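Local coordinates for putative immunoglobulin-blocking virulence protein (Mycoplasma mycoides subsp. capri, PDB 7ADK) that probably binds host immunoglobulins and, together with a partner lipoprotein, helps the mycoplasma to blunt the antibody response, at residues 508-513 and 547-552; 517-522 and 554-559; 687-692 and 721-726; 677-682 and 709-714. One frame throughout, in Å; residues are numbered along the deposited sequence.

In the fold
The four contacts form two interlaced pairs along the chain. Contacts 1 and 2, with centres about 17 Å apart, alternate their segments and touch through F551 and Y517. Contacts 3 and 4, centres about 19 Å apart, likewise alternate and touch through I688 and L714; both open after contacts 1 and 2 have closed. Contacts 2 and 4, centres about 22 Å apart, lie at the two outermost strands, 516-517 and 676-679, of one parallel five-stranded sheet. Contact 1 borders the mixed sheet at strand 547-548, and contact 3 belongs to a separate parallel three-stranded sheet. Together they tie strands of successive sheets to the loops and helices beside them, and contacts 1, 2 and 4 lie where the lipoprotein chain packs.

Contact 1. Residues 508-513 and 547-552; sequences GNSLKK and TRITFN
S510 and I549 approach to 4.7 Å between their CA atoms, and one residue further on the backbone N of T550 donates to S510 O at 2.9 Å with an N-H...O angle of 157°. The S510 side chain points at the other segment. Its OG, beside the backbone N and anti to the carbonyl carbon (chi1 -77°), lies 3.3 Å from T547 CG2, a contact with a methyl group; the polar partner of this hydroxyl is T506 OG1. T547 makes the complementary choice: with OG1 anti to its backbone N (chi1 179°), the methyl is turned to the serine while the hydroxyl is engaged by the backbone N of N534. I549 follows with both branches, CG2 at 3.8 Å from S510 O and CG1 at 4.1 Å from S510 OG. The same CG2 sits 3.4 Å above the plane of the F551 ring, over its centre, so one methyl bridges the loop carbonyl and an aromatic face. The arrangement belongs to the end of the mixed sheet, where strand 547-548 pairs antiparallel with 502-506; 508-513 is the loop leaving the latter strand. An Asx turn shapes that loop, N509 OD1 accepting from the backbone N of L511 at 3.1 Å. L511 adds a looser apolar touch, its CB 4.4 Å from T550 CB, and its side chain then leads away to an exposed position. K512 NZ, next in sequence, forms a salt bridge with D483, whereas N509, before the serine, packs on Y649 of the lipoprotein chain.

Contact 2. Residues 517-522 and 554-559; sequences YNPLAL and LAFDQE
Y517, on an outermost strand of the five-stranded parallel sheet, pairs in parallel with L554 of the adjacent strand 553-555, their CA atoms 5.6 Å apart, and Y517 O accepts from the backbone N of A555 at 3.0 Å, the N-H almost straight. The two side chains run side by side in the same direction, and L554 CD2 meets the phenol end of the ring obliquely, nearest to CZ. At N518 the strand pairing gives way to a turn. Its CA and CB lie against A555 O, the former in a CA-H...O contact of 3.4 Å. With CG anti to the backbone N (chi1 -167°), the amide is carried toward F556, and its plane stands 75° from that ring. OD1 accepts from the backbone N of L520 at 3.1 Å, closing an Asx turn over the start of the 3-10 segment 519-521. ND2 is bonded to D560 OD2, the same carboxylate oxygen that takes the backbone N of D557; this shared acceptor ties the turn to the second segment. P519 supplies a CH-pi contact: CD stands over one face of F556, 4.3 Å from the ring centroid and 23° off the normal, while CG approaches CZ at 3.5 Å. L520 CD1 comes instead at the edge of that ring, near its plane, 4.2 Å from F556 CD1. One face and the edge of the ring are thus met by consecutive residues. Helix 567-579 packs against this corner, V576 touching Y517 and P519, and Y577 touching L554; strand 608-610 lies beyond 553-555, with L609 against L554 and F556.

Contact 3. Residues 687-692 and 721-726; sequences SIRISG and IQIPNG
R689 holds CG anti to its backbone N (chi1 171°), which lays the aliphatic part of the side chain beside I721 and I723; I723 places CG1 between its N and carbonyl carbon (chi1 78°), turning CG2 to the arginine. R689 CG consequently lies 3.7 Å from I721 CG2 and 3.8 Å from I723 CG2, crossing the I723 side chain at about a right angle. Just before the strand, S687 OG is 3.4 Å from I721 CG1 and makes a weak hydrogen bond to Q720 O. I723 CD1 reaches S691 CB at 3.9 Å, continuing apolar packing past the last bridge. Two backbone bonds hold the register, I721 N to I688 O at 2.9 Å and I690 N to I721 O at 2.9 Å; they define a parallel pair with R689 and I721 on one face, I690 and Q722 on the other. Helix 698-709 lies between the strands in sequence and packs on I688 and I690 through L704, a beta-alpha-beta crossover within the three-stranded sheet. After I723 the chain bends in an inverse gamma turn centred on P724, N725 N bonding to I723 O at 2.7 Å. The chemistry implies a divided role: main-chain bonds fix the alignment and methyl and methylene contacts fill the R689 face, while the guanidinium makes a cation-pi contact with Y649 and the side chain also touches E651.

Contact 4. Residues 677-682 and 709-714; sequences IHFSNG and EYNESL
I677 and Y710 form the close end of this contact: I677 N donates to Y710 O at 2.9 Å and 173°, the N lying well above the carbonyl plane, 61° out of it. I677 CG1 also rests 4.0 Å from Y710 CB, the two side chains slanting across each other before the tyrosine ring leads away toward P675. N711 continues the close packing, its CA making a CA-H...O contact of 3.6 Å with I677 O and its side chain directed at the strand. F679, with CG anti to the carbonyl carbon (chi1 -64°), brings its ring obliquely against N711 and L714. The N711 side chain and the ring cross at about a right angle, and F679 CE2 lies 3.8 Å from L714 CD1. All five residues of this part are buried, and F650 and F708 add aromatic neighbours. At the other end the fit loosens: G682 and S713 are partly exposed, with G682 O 4.2 Å from S713 OG, a hydroxyl committed to E712 OE2 in its own segment. H678 turns from the contact to E640. S680 and N681, in the turn after the strand, pack on S685 of the lipoprotein chain. N711 occupies the N-cap position of helix 712-715, its O accepting from L714 N at 3.2 Å. The arrangement is that of an outermost strand, 676-679 of the parallel five-stranded sheet, covered by the break between helix 698-709 and the short helix 712-715.

Contact 1. Residues 508-513 and 547-552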
loop_
_atom_site.group_PDB
_atom_site.type_symbol
_atom_site.label_atom_id
_atom_site.label_comp_id
_atom_site.label_asym_id
_atom_site.label_seq_id
_atom_site.Cartn_x
_atom_site.Cartn_y
_atom_site.Cartn_z
ATOM N N GLY A 508 2.610 5.416 -14.538
ATOM C CA GLY A 508 2.124 4.654 -13.375
ATOM C C GLY A 508 0.793 3.938 -13.629
ATOM O O GLY A 508 0.502 3.586 -14.769
ATOM N N ASN A 509 -0.030 3.707 -12.604
ATOM C CA ASN A 509 -1.366 3.128 -12.764
ATOM C C ASN A 509 -2.376 4.173 -13.261
ATOM O O ASN A 509 -2.797 5.061 -12.525
ATOM C CB ASN A 509 -1.814 2.474 -11.450
ATOM C CG ASN A 509 -3.217 1.882 -11.506
ATOM O OD1 ASN A 509 -3.930 1.941 -12.491
ATOM N ND2 ASN A 509 -3.681 1.299 -10.432
ATOM N N SER A 510 -2.798 4.037 -14.513
ATOM C CA SER A 510 -3.682 4.977 -15.217
ATOM C C SER A 510 -5.179 4.680 -15.140
ATOM O O SER A 510 -5.956 5.400 -15.756
ATOM C CB SER A 510 -3.236 5.075 -16.670
ATOM O OG SER A 510 -2.099 5.898 -16.703
ATOM N N LEU A 511 -5.602 3.656 -14.395
ATOM C CA LEU A 511 -7.013 3.287 -14.209
ATOM C C LEU A 511 -7.413 3.189 -12.723
ATOM O O LEU A 511 -8.358 2.501 -12.338
ATOM C CB LEU A 511 -7.369 2.069 -15.077
ATOM C CG LEU A 511 -6.693 0.749 -14.666
ATOM C CD1 LEU A 511 -7.604 -0.415 -15.041
ATOM C CD2 LEU A 511 -5.355 0.526 -15.371
ATOM N N LYS A 512 -6.683 3.935 -11.895
ATOM C CA LYS A 512 -6.957 4.246 -10.491
ATOM C C LYS A 512 -8.162 5.198 -10.380
ATOM O O LYS A 512 -8.256 6.148 -11.151
ATOM C CB LYS A 512 -5.648 4.842 -9.951
ATOM C CG LYS A 512 -5.522 4.872 -8.432
ATOM C CD LYS A 512 -4.222 5.546 -7.959
ATOM C CE LYS A 512 -2.971 4.938 -8.603
ATOM N NZ LYS A 512 -1.731 5.353 -7.914
ATOM N N LYS A 513 -9.099 4.952 -9.453
ATOM C CA LYS A 513 -10.375 5.707 -9.347
ATOM C C LYS A 513 -10.193 7.181 -8.985
ATOM O O LYS A 513 -10.964 8.023 -9.428
ATOM C CB LYS A 513 -11.321 5.029 -8.346
ATOM C CG LYS A 513 -11.863 3.699 -8.870
ATOM C CD LYS A 513 -12.784 3.060 -7.830
ATOM C CE LYS A 513 -13.372 1.765 -8.384
ATOM N NZ LYS A 513 -14.227 1.086 -7.394
ATOM N N THR A 547 1.186 5.475 -20.672
ATOM C CA THR A 547 -0.137 5.324 -21.291
ATOM C C THR A 547 -0.997 6.566 -21.075
ATOM O O THR A 547 -0.761 7.329 -20.141
ATOM C CB THR A 547 -0.816 4.054 -20.747
ATOM O OG1 THR A 547 -2.094 3.853 -21.287
ATOM C CG2 THR A 547 -0.974 4.050 -19.248
ATOM N N ARG A 548 -2.019 6.779 -21.902
ATOM C CA ARG A 548 -3.062 7.770 -21.615
ATOM C C ARG A 548 -3.885 7.385 -20.384
ATOM O O ARG A 548 -4.166 6.205 -20.169
ATOM C CB ARG A 548 -3.895 8.073 -22.867
ATOM C CG ARG A 548 -4.812 6.969 -23.405
ATOM C CD ARG A 548 -6.148 6.788 -22.681
ATOM N NE ARG A 548 -7.080 6.022 -23.507
ATOM C CZ ARG A 548 -8.223 5.490 -23.148
ATOM N NH1 ARG A 548 -8.715 5.635 -21.965
ATOM N NH2 ARG A 548 -8.886 4.767 -23.987
ATOM N N ILE A 549 -4.293 8.370 -19.591
ATOM C CA ILE A 549 -5.112 8.145 -18.390
ATOM C C ILE A 549 -6.542 7.752 -18.781
ATOM O O ILE A 549 -7.123 8.316 -19.707
ATOM C CB ILE A 549 -5.082 9.360 -17.443
ATOM C CG1 ILE A 549 -3.685 9.671 -16.903
ATOM C CG2 ILE A 549 -5.994 9.178 -16.237
ATOM C CD1 ILE A 549 -3.484 11.150 -16.617
ATOM N N THR A 550 -7.141 6.813 -18.050
ATOM C CA THR A 550 -8.589 6.571 -18.063
ATOM C C THR A 550 -9.234 7.397 -16.960
ATOM O O THR A 550 -8.861 7.289 -15.793
ATOM C CB THR A 550 -8.921 5.092 -17.848
ATOM O OG1 THR A 550 -8.467 4.347 -18.940
ATOM C CG2 THR A 550 -10.415 4.817 -17.749
ATOM N N PHE A 551 -10.225 8.205 -17.322
ATOM C CA PHE A 551 -10.972 9.021 -16.384
ATOM C C PHE A 551 -12.415 8.553 -16.285
ATOM O O PHE A 551 -13.165 8.632 -17.250
ATOM C CB PHE A 551 -10.923 10.475 -16.841
ATOM C CG PHE A 551 -9.547 11.087 -16.886
ATOM C CD1 PHE A 551 -8.997 11.644 -15.728
ATOM C CD2 PHE A 551 -8.834 11.139 -18.090
ATOM C CE1 PHE A 551 -7.749 12.275 -15.777
ATOM C CE2 PHE A 551 -7.586 11.765 -18.137
ATOM C CZ PHE A 551 -7.044 12.336 -16.982
ATOM N N ASN A 552 -12.841 8.131 -15.102
ATOM C CA ASN A 552 -14.250 7.896 -14.797
ATOM C C ASN A 552 -14.851 8.973 -13.867
ATOM O O ASN A 552 -16.009 8.860 -13.487
ATOM C CB ASN A 552 -14.416 6.450 -14.289
ATOM C CG ASN A 552 -15.639 5.768 -14.873
ATOM O OD1 ASN A 552 -16.768 6.196 -14.708
ATOM N ND2 ASN A 552 -15.473 4.698 -15.593
#

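Contact 2. Residues 517-522 and 554-559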
loop_
_atom_site.group_PDB
_atom_site.type_symbol
_atom_site.label_atom_id
_atom_site.label_comp_id
_atom_site.label_asym_id
_atom_site.label_seq_id
_atom_site.Cartn_x
_atom_site.Cartn_y
_atom_site.Cartn_z
ATOM N N TYR A 517 -10.631 14.883 -14.117
ATOM C CA TYR A 517 -10.442 16.099 -14.890
ATOM C C TYR A 517 -11.608 17.036 -14.610
ATOM O O TYR A 517 -12.717 16.602 -14.295
ATOM C CB TYR A 517 -10.262 15.783 -16.380
ATOM C CG TYR A 517 -11.467 15.215 -17.105
ATOM C CD1 TYR A 517 -11.774 13.857 -16.975
ATOM C CD2 TYR A 517 -12.265 16.026 -17.930
ATOM C CE1 TYR A 517 -12.856 13.294 -17.670
ATOM C CE2 TYR A 517 -13.362 15.473 -18.615
ATOM C CZ TYR A 517 -13.648 14.099 -18.503
ATOM O OH TYR A 517 -14.644 13.545 -19.229
ATOM N N ASN A 518 -11.358 18.334 -14.718
ATOM C CA ASN A 518 -12.438 19.302 -14.789
ATOM C C ASN A 518 -12.919 19.349 -16.246
ATOM O O ASN A 518 -12.117 19.656 -17.124
ATOM C CB ASN A 518 -11.949 20.653 -14.252
ATOM C CG ASN A 518 -13.080 21.628 -14.007
ATOM O OD1 ASN A 518 -14.034 21.702 -14.751
ATOM N ND2 ASN A 518 -13.015 22.398 -12.961
ATOM N N PRO A 519 -14.194 19.075 -16.562
ATOM C CA PRO A 519 -14.627 19.080 -17.950
ATOM C C PRO A 519 -14.550 20.465 -18.599
ATOM O O PRO A 519 -14.273 20.558 -19.786
ATOM C CB PRO A 519 -16.030 18.498 -17.916
ATOM C CG PRO A 519 -16.543 18.817 -16.519
ATOM C CD PRO A 519 -15.282 18.705 -15.675
ATOM N N LEU A 520 -14.642 21.547 -17.826
ATOM C CA LEU A 520 -14.457 22.914 -18.309
ATOM C C LEU A 520 -13.003 23.233 -18.695
ATOM O O LEU A 520 -12.780 24.100 -19.528
ATOM C CB LEU A 520 -14.957 23.885 -17.233
ATOM C CG LEU A 520 -16.427 23.688 -16.835
ATOM C CD1 LEU A 520 -16.720 24.484 -15.580
ATOM C CD2 LEU A 520 -17.357 24.140 -17.950
ATOM N N ALA A 521 -12.004 22.520 -18.166
ATOM C CA ALA A 521 -10.591 22.716 -18.509
ATOM C C ALA A 521 -10.224 22.339 -19.953
ATOM O O ALA A 521 -9.124 22.653 -20.391
ATOM C CB ALA A 521 -9.723 21.935 -17.524
ATOM N N LEU A 522 -11.119 21.702 -20.706
ATOM C CA LEU A 522 -10.864 21.240 -22.067
ATOM C C LEU A 522 -11.649 22.037 -23.119
ATOM O O LEU A 522 -11.708 21.606 -24.268
ATOM C CB LEU A 522 -11.181 19.737 -22.128
ATOM C CG LEU A 522 -10.458 18.859 -21.090
ATOM C CD1 LEU A 522 -10.990 17.432 -21.175
ATOM C CD2 LEU A 522 -8.958 18.844 -21.325
ATOM N N LEU A 554 -15.595 13.240 -13.051
ATOM C CA LEU A 554 -15.637 14.675 -13.300
ATOM C C LEU A 554 -15.467 15.425 -11.973
ATOM O O LEU A 554 -16.249 15.215 -11.054
ATOM C CB LEU A 554 -16.968 15.047 -13.969
ATOM C CG LEU A 554 -17.294 14.325 -15.276
ATOM C CD1 LEU A 554 -18.584 14.882 -15.853
ATOM C CD2 LEU A 554 -16.179 14.499 -16.287
ATOM N N ALA A 555 -14.472 16.305 -11.869
ATOM C CA ALA A 555 -14.161 17.058 -10.653
ATOM C C ALA A 555 -14.180 18.570 -10.905
ATOM O O ALA A 555 -13.282 19.101 -11.541
ATOM C CB ALA A 555 -12.813 16.604 -10.102
ATOM N N PHE A 556 -15.179 19.281 -10.392
ATOM C CA PHE A 556 -15.288 20.734 -10.518
ATOM C C PHE A 556 -14.449 21.468 -9.458
ATOM O O PHE A 556 -14.231 20.943 -8.368
ATOM C CB PHE A 556 -16.765 21.122 -10.513
ATOM C CG PHE A 556 -17.514 20.587 -11.716
ATOM C CD1 PHE A 556 -17.537 21.334 -12.905
ATOM C CD2 PHE A 556 -18.161 19.342 -11.666
ATOM C CE1 PHE A 556 -18.223 20.851 -14.030
ATOM C CE2 PHE A 556 -18.848 18.861 -12.792
ATOM C CZ PHE A 556 -18.882 19.615 -13.973
ATOM N N ASP A 557 -13.962 22.664 -9.774
ATOM C CA ASP A 557 -13.107 23.466 -8.896
ATOM C C ASP A 557 -13.894 24.626 -8.255
ATOM O O ASP A 557 -15.047 24.887 -8.600
ATOM C CB ASP A 557 -11.831 23.902 -9.649
ATOM C CG ASP A 557 -10.608 24.127 -8.739
ATOM O OD1 ASP A 557 -10.753 24.129 -7.495
ATOM O OD2 ASP A 557 -9.481 24.278 -9.268
ATOM N N GLN A 558 -13.318 25.317 -7.274
ATOM C CA GLN A 558 -14.059 26.297 -6.468
ATOM C C GLN A 558 -14.596 27.492 -7.262
ATOM O O GLN A 558 -15.702 27.947 -6.997
ATOM C CB GLN A 558 -13.216 26.784 -5.286
ATOM C CG GLN A 558 -13.974 27.697 -4.311
ATOM C CD GLN A 558 -15.249 27.078 -3.729
ATOM O OE1 GLN A 558 -15.254 26.392 -2.720
ATOM N NE2 GLN A 558 -16.391 27.304 -4.322
ATOM N N GLU A 559 -13.849 27.973 -8.249
ATOM C CA GLU A 559 -14.207 29.080 -9.136
ATOM C C GLU A 559 -15.339 28.756 -10.141
ATOM O O GLU A 559 -15.728 29.608 -10.939
ATOM C CB GLU A 559 -12.929 29.610 -9.814
ATOM C CG GLU A 559 -12.072 28.584 -10.588
ATOM C CD GLU A 559 -10.870 28.038 -9.789
ATOM O OE1 GLU A 559 -11.016 27.744 -8.588
ATOM O OE2 GLU A 559 -9.761 27.922 -10.351
#

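Contact 3. Residues 687-692 and 721-726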
loop_
_atom_site.group_PDB
_atom_site.type_symbol
_atom_site.label_atom_id
_atom_site.label_comp_id
_atom_site.label_asym_id
_atom_site.label_seq_id
_atom_site.Cartn_x
_atom_site.Cartn_y
_atom_site.Cartn_z
ATOM N N SER A 687 -23.424 12.518 13.432
ATOM C CA SER A 687 -24.647 12.442 12.648
ATOM C C SER A 687 -24.676 13.259 11.354
ATOM O O SER A 687 -23.911 14.194 11.149
ATOM C CB SER A 687 -25.784 12.959 13.537
ATOM O OG SER A 687 -25.707 12.411 14.835
ATOM N N ILE A 688 -25.693 13.004 10.538
ATOM C CA ILE A 688 -26.221 14.037 9.644
ATOM C C ILE A 688 -26.943 15.064 10.524
ATOM O O ILE A 688 -27.940 14.731 11.169
ATOM C CB ILE A 688 -27.176 13.429 8.607
ATOM C CG1 ILE A 688 -26.408 12.438 7.718
ATOM C CG2 ILE A 688 -27.847 14.533 7.781
ATOM C CD1 ILE A 688 -27.261 11.826 6.616
ATOM N N ARG A 689 -26.460 16.303 10.568
ATOM C CA ARG A 689 -27.124 17.407 11.263
ATOM C C ARG A 689 -28.128 18.042 10.316
ATOM O O ARG A 689 -27.741 18.645 9.321
ATOM C CB ARG A 689 -26.070 18.396 11.780
ATOM C CG ARG A 689 -26.672 19.699 12.341
ATOM C CD ARG A 689 -25.636 20.706 12.848
ATOM N NE ARG A 689 -24.881 20.238 14.027
ATOM C CZ ARG A 689 -24.044 20.976 14.733
ATOM N NH1 ARG A 689 -23.860 22.240 14.503
ATOM N NH2 ARG A 689 -23.356 20.457 15.695
ATOM N N ILE A 690 -29.406 17.936 10.646
ATOM C CA ILE A 690 -30.496 18.535 9.884
ATOM C C ILE A 690 -30.814 19.887 10.527
ATOM O O ILE A 690 -31.199 19.948 11.697
ATOM C CB ILE A 690 -31.710 17.585 9.849
ATOM C CG1 ILE A 690 -31.336 16.263 9.144
ATOM C CG2 ILE A 690 -32.900 18.268 9.156
ATOM C CD1 ILE A 690 -32.438 15.210 9.102
ATOM N N SER A 691 -30.639 20.977 9.781
ATOM C CA SER A 691 -30.933 22.347 10.222
ATOM C C SER A 691 -32.198 22.921 9.555
ATOM O O SER A 691 -32.675 22.410 8.543
ATOM C CB SER A 691 -29.695 23.229 10.022
ATOM O OG SER A 691 -29.385 23.391 8.663
ATOM N N GLY A 692 -32.762 23.986 10.131
ATOM C CA GLY A 692 -34.002 24.643 9.685
ATOM C C GLY A 692 -35.309 23.995 10.170
ATOM O O GLY A 692 -35.349 22.822 10.524
ATOM N N ILE A 721 -29.133 14.210 13.778
ATOM C CA ILE A 721 -29.192 15.340 14.715
ATOM C C ILE A 721 -30.283 16.294 14.233
ATOM O O ILE A 721 -30.277 16.679 13.071
ATOM C CB ILE A 721 -27.809 16.025 14.854
ATOM C CG1 ILE A 721 -26.993 15.382 15.988
ATOM C CG2 ILE A 721 -27.941 17.533 15.083
ATOM C CD1 ILE A 721 -25.497 15.724 15.980
ATOM N N GLN A 722 -31.149 16.748 15.133
ATOM C CA GLN A 722 -32.047 17.870 14.872
ATOM C C GLN A 722 -31.719 19.010 15.836
ATOM O O GLN A 722 -31.840 18.848 17.048
ATOM C CB GLN A 722 -33.493 17.377 14.970
ATOM C CG GLN A 722 -34.526 18.466 14.655
ATOM C CD GLN A 722 -35.900 17.933 14.241
ATOM O OE1 GLN A 722 -36.089 16.781 13.892
ATOM N NE2 GLN A 722 -36.913 18.771 14.204
ATOM N N ILE A 723 -31.262 20.156 15.312
ATOM C CA ILE A 723 -30.936 21.334 16.137
ATOM C C ILE A 723 -32.220 21.900 16.781
ATOM O O ILE A 723 -33.300 21.644 16.250
ATOM C CB ILE A 723 -30.104 22.375 15.348
ATOM C CG1 ILE A 723 -30.933 23.232 14.384
ATOM C CG2 ILE A 723 -28.921 21.700 14.641
ATOM C CD1 ILE A 723 -30.140 24.363 13.715
ATOM N N PRO A 724 -32.172 22.614 17.922
ATOM C CA PRO A 724 -33.349 22.825 18.778
ATOM C C PRO A 724 -34.367 23.852 18.238
ATOM O O PRO A 724 -34.521 24.955 18.751
ATOM C CB PRO A 724 -32.786 23.146 20.169
ATOM C CG PRO A 724 -31.430 23.766 19.882
ATOM C CD PRO A 724 -30.966 23.025 18.629
ATOM N N ASN A 725 -35.107 23.446 17.209
ATOM C CA ASN A 725 -36.358 24.008 16.711
ATOM C C ASN A 725 -37.183 22.918 15.986
ATOM O O ASN A 725 -36.682 21.844 15.635
ATOM C CB ASN A 725 -36.112 25.263 15.846
ATOM C CG ASN A 725 -35.335 25.074 14.548
ATOM O OD1 ASN A 725 -35.365 24.052 13.895
ATOM N ND2 ASN A 725 -34.646 26.098 14.103
ATOM N N GLY A 726 -38.473 23.169 15.782
ATOM C CA GLY A 726 -39.378 22.172 15.209
ATOM C C GLY A 726 -39.784 21.078 16.198
ATOM O O GLY A 726 -39.710 21.259 17.416
#

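Contact 4. Residues 677-682 and 709-714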
loop_
_atom_site.group_PDB
_atom_site.type_symbol
_atom_site.label_atom_id
_atom_site.label_comp_id
_atom_site.label_asym_id
_atom_site.label_seq_id
_atom_site.Cartn_x
_atom_site.Cartn_y
_atom_site.Cartn_z
ATOM N N ILE A 677 -21.571 7.268 -1.704
ATOM C CA ILE A 677 -21.331 8.647 -1.296
ATOM C C ILE A 677 -20.048 8.661 -0.470
ATOM O O ILE A 677 -19.808 7.756 0.322
ATOM C CB ILE A 677 -22.540 9.273 -0.568
ATOM C CG1 ILE A 677 -23.775 9.352 -1.478
ATOM C CG2 ILE A 677 -22.197 10.678 -0.056
ATOM C CD1 ILE A 677 -25.065 9.676 -0.752
ATOM N N HIS A 678 -19.234 9.688 -0.661
ATOM C CA HIS A 678 -17.969 9.935 0.036
ATOM C C HIS A 678 -17.896 11.369 0.556
ATOM O O HIS A 678 -18.526 12.261 0.003
ATOM C CB HIS A 678 -16.790 9.713 -0.906
ATOM C CG HIS A 678 -16.478 8.295 -1.256
ATOM N ND1 HIS A 678 -15.733 7.409 -0.478
ATOM C CD2 HIS A 678 -16.744 7.718 -2.450
ATOM C CE1 HIS A 678 -15.570 6.312 -1.230
ATOM N NE2 HIS A 678 -16.173 6.475 -2.414
ATOM N N PHE A 679 -17.054 11.623 1.550
ATOM C CA PHE A 679 -16.772 12.964 2.061
ATOM C C PHE A 679 -15.271 13.233 2.144
ATOM O O PHE A 679 -14.503 12.332 2.466
ATOM C CB PHE A 679 -17.445 13.159 3.418
ATOM C CG PHE A 679 -18.953 13.115 3.400
ATOM C CD1 PHE A 679 -19.663 14.194 2.870
ATOM C CD2 PHE A 679 -19.653 12.004 3.896
ATOM C CE1 PHE A 679 -21.060 14.160 2.817
ATOM C CE2 PHE A 679 -21.052 11.964 3.837
ATOM C CZ PHE A 679 -21.757 13.044 3.293
ATOM N N SER A 680 -14.839 14.470 1.922
ATOM C CA SER A 680 -13.413 14.842 1.897
ATOM C C SER A 680 -12.614 14.563 3.183
ATOM O O SER A 680 -11.397 14.412 3.131
ATOM C CB SER A 680 -13.286 16.324 1.552
ATOM O OG SER A 680 -13.933 16.614 0.345
ATOM N N ASN A 681 -13.276 14.451 4.332
ATOM C CA ASN A 681 -12.678 14.187 5.639
ATOM C C ASN A 681 -12.650 12.695 6.054
ATOM O O ASN A 681 -11.650 12.223 6.585
ATOM C CB ASN A 681 -13.408 15.061 6.677
ATOM C CG ASN A 681 -14.887 14.776 6.792
ATOM O OD1 ASN A 681 -15.505 14.220 5.904
ATOM N ND2 ASN A 681 -15.497 15.074 7.902
ATOM N N GLY A 682 -13.749 11.951 5.883
ATOM C CA GLY A 682 -13.990 10.626 6.481
ATOM C C GLY A 682 -14.301 10.550 7.997
ATOM O O GLY A 682 -14.674 9.490 8.486
ATOM N N GLU A 709 -27.230 4.877 3.712
ATOM C CA GLU A 709 -27.023 3.631 2.986
ATOM C C GLU A 709 -25.734 3.648 2.151
ATOM O O GLU A 709 -24.927 2.723 2.248
ATOM C CB GLU A 709 -28.263 3.349 2.142
ATOM C CG GLU A 709 -28.264 1.970 1.494
ATOM C CD GLU A 709 -29.486 1.741 0.597
ATOM O OE1 GLU A 709 -30.433 2.538 0.616
ATOM O OE2 GLU A 709 -29.512 0.747 -0.144
ATOM N N TYR A 710 -25.511 4.690 1.355
ATOM C CA TYR A 710 -24.440 4.739 0.360
ATOM C C TYR A 710 -23.096 5.212 0.926
ATOM O O TYR A 710 -22.096 5.134 0.223
ATOM C CB TYR A 710 -24.897 5.598 -0.830
ATOM C CG TYR A 710 -26.162 5.170 -1.571
ATOM C CD1 TYR A 710 -26.702 3.877 -1.438
ATOM C CD2 TYR A 710 -26.792 6.085 -2.434
ATOM C CE1 TYR A 710 -27.874 3.518 -2.121
ATOM C CE2 TYR A 710 -27.967 5.731 -3.124
ATOM C CZ TYR A 710 -28.517 4.445 -2.957
ATOM O OH TYR A 710 -29.670 4.098 -3.587
ATOM N N ASN A 711 -23.031 5.709 2.166
ATOM C CA ASN A 711 -21.798 6.157 2.806
ATOM C C ASN A 711 -21.457 5.265 3.998
ATOM O O ASN A 711 -22.165 5.296 4.999
ATOM C CB ASN A 711 -21.955 7.615 3.225
ATOM C CG ASN A 711 -20.706 8.174 3.845
ATOM O OD1 ASN A 711 -19.810 8.658 3.193
ATOM N ND2 ASN A 711 -20.597 8.133 5.135
ATOM N N GLU A 712 -20.337 4.540 3.929
ATOM C CA GLU A 712 -19.919 3.544 4.926
ATOM C C GLU A 712 -19.935 4.082 6.358
ATOM O O GLU A 712 -20.583 3.523 7.240
ATOM C CB GLU A 712 -18.529 3.015 4.526
ATOM C CG GLU A 712 -17.945 1.903 5.420
ATOM C CD GLU A 712 -17.294 2.356 6.745
ATOM O OE1 GLU A 712 -17.283 1.551 7.703
ATOM O OE2 GLU A 712 -16.750 3.482 6.828
ATOM N N SER A 713 -19.268 5.210 6.587
ATOM C CA SER A 713 -19.006 5.705 7.940
ATOM C C SER A 713 -20.223 6.372 8.591
ATOM O O SER A 713 -20.167 6.758 9.749
ATOM C CB SER A 713 -17.772 6.599 7.950
ATOM O OG SER A 713 -16.775 6.105 7.078
ATOM N N LEU A 714 -21.329 6.473 7.849
ATOM C CA LEU A 714 -22.673 6.828 8.309
ATOM C C LEU A 714 -23.568 5.583 8.462
ATOM O O LEU A 714 -24.347 5.492 9.410
ATOM C CB LEU A 714 -23.295 7.837 7.328
ATOM C CG LEU A 714 -22.777 9.275 7.444
ATOM C CD1 LEU A 714 -23.317 10.101 6.290
ATOM C CD2 LEU A 714 -23.263 9.956 8.701
#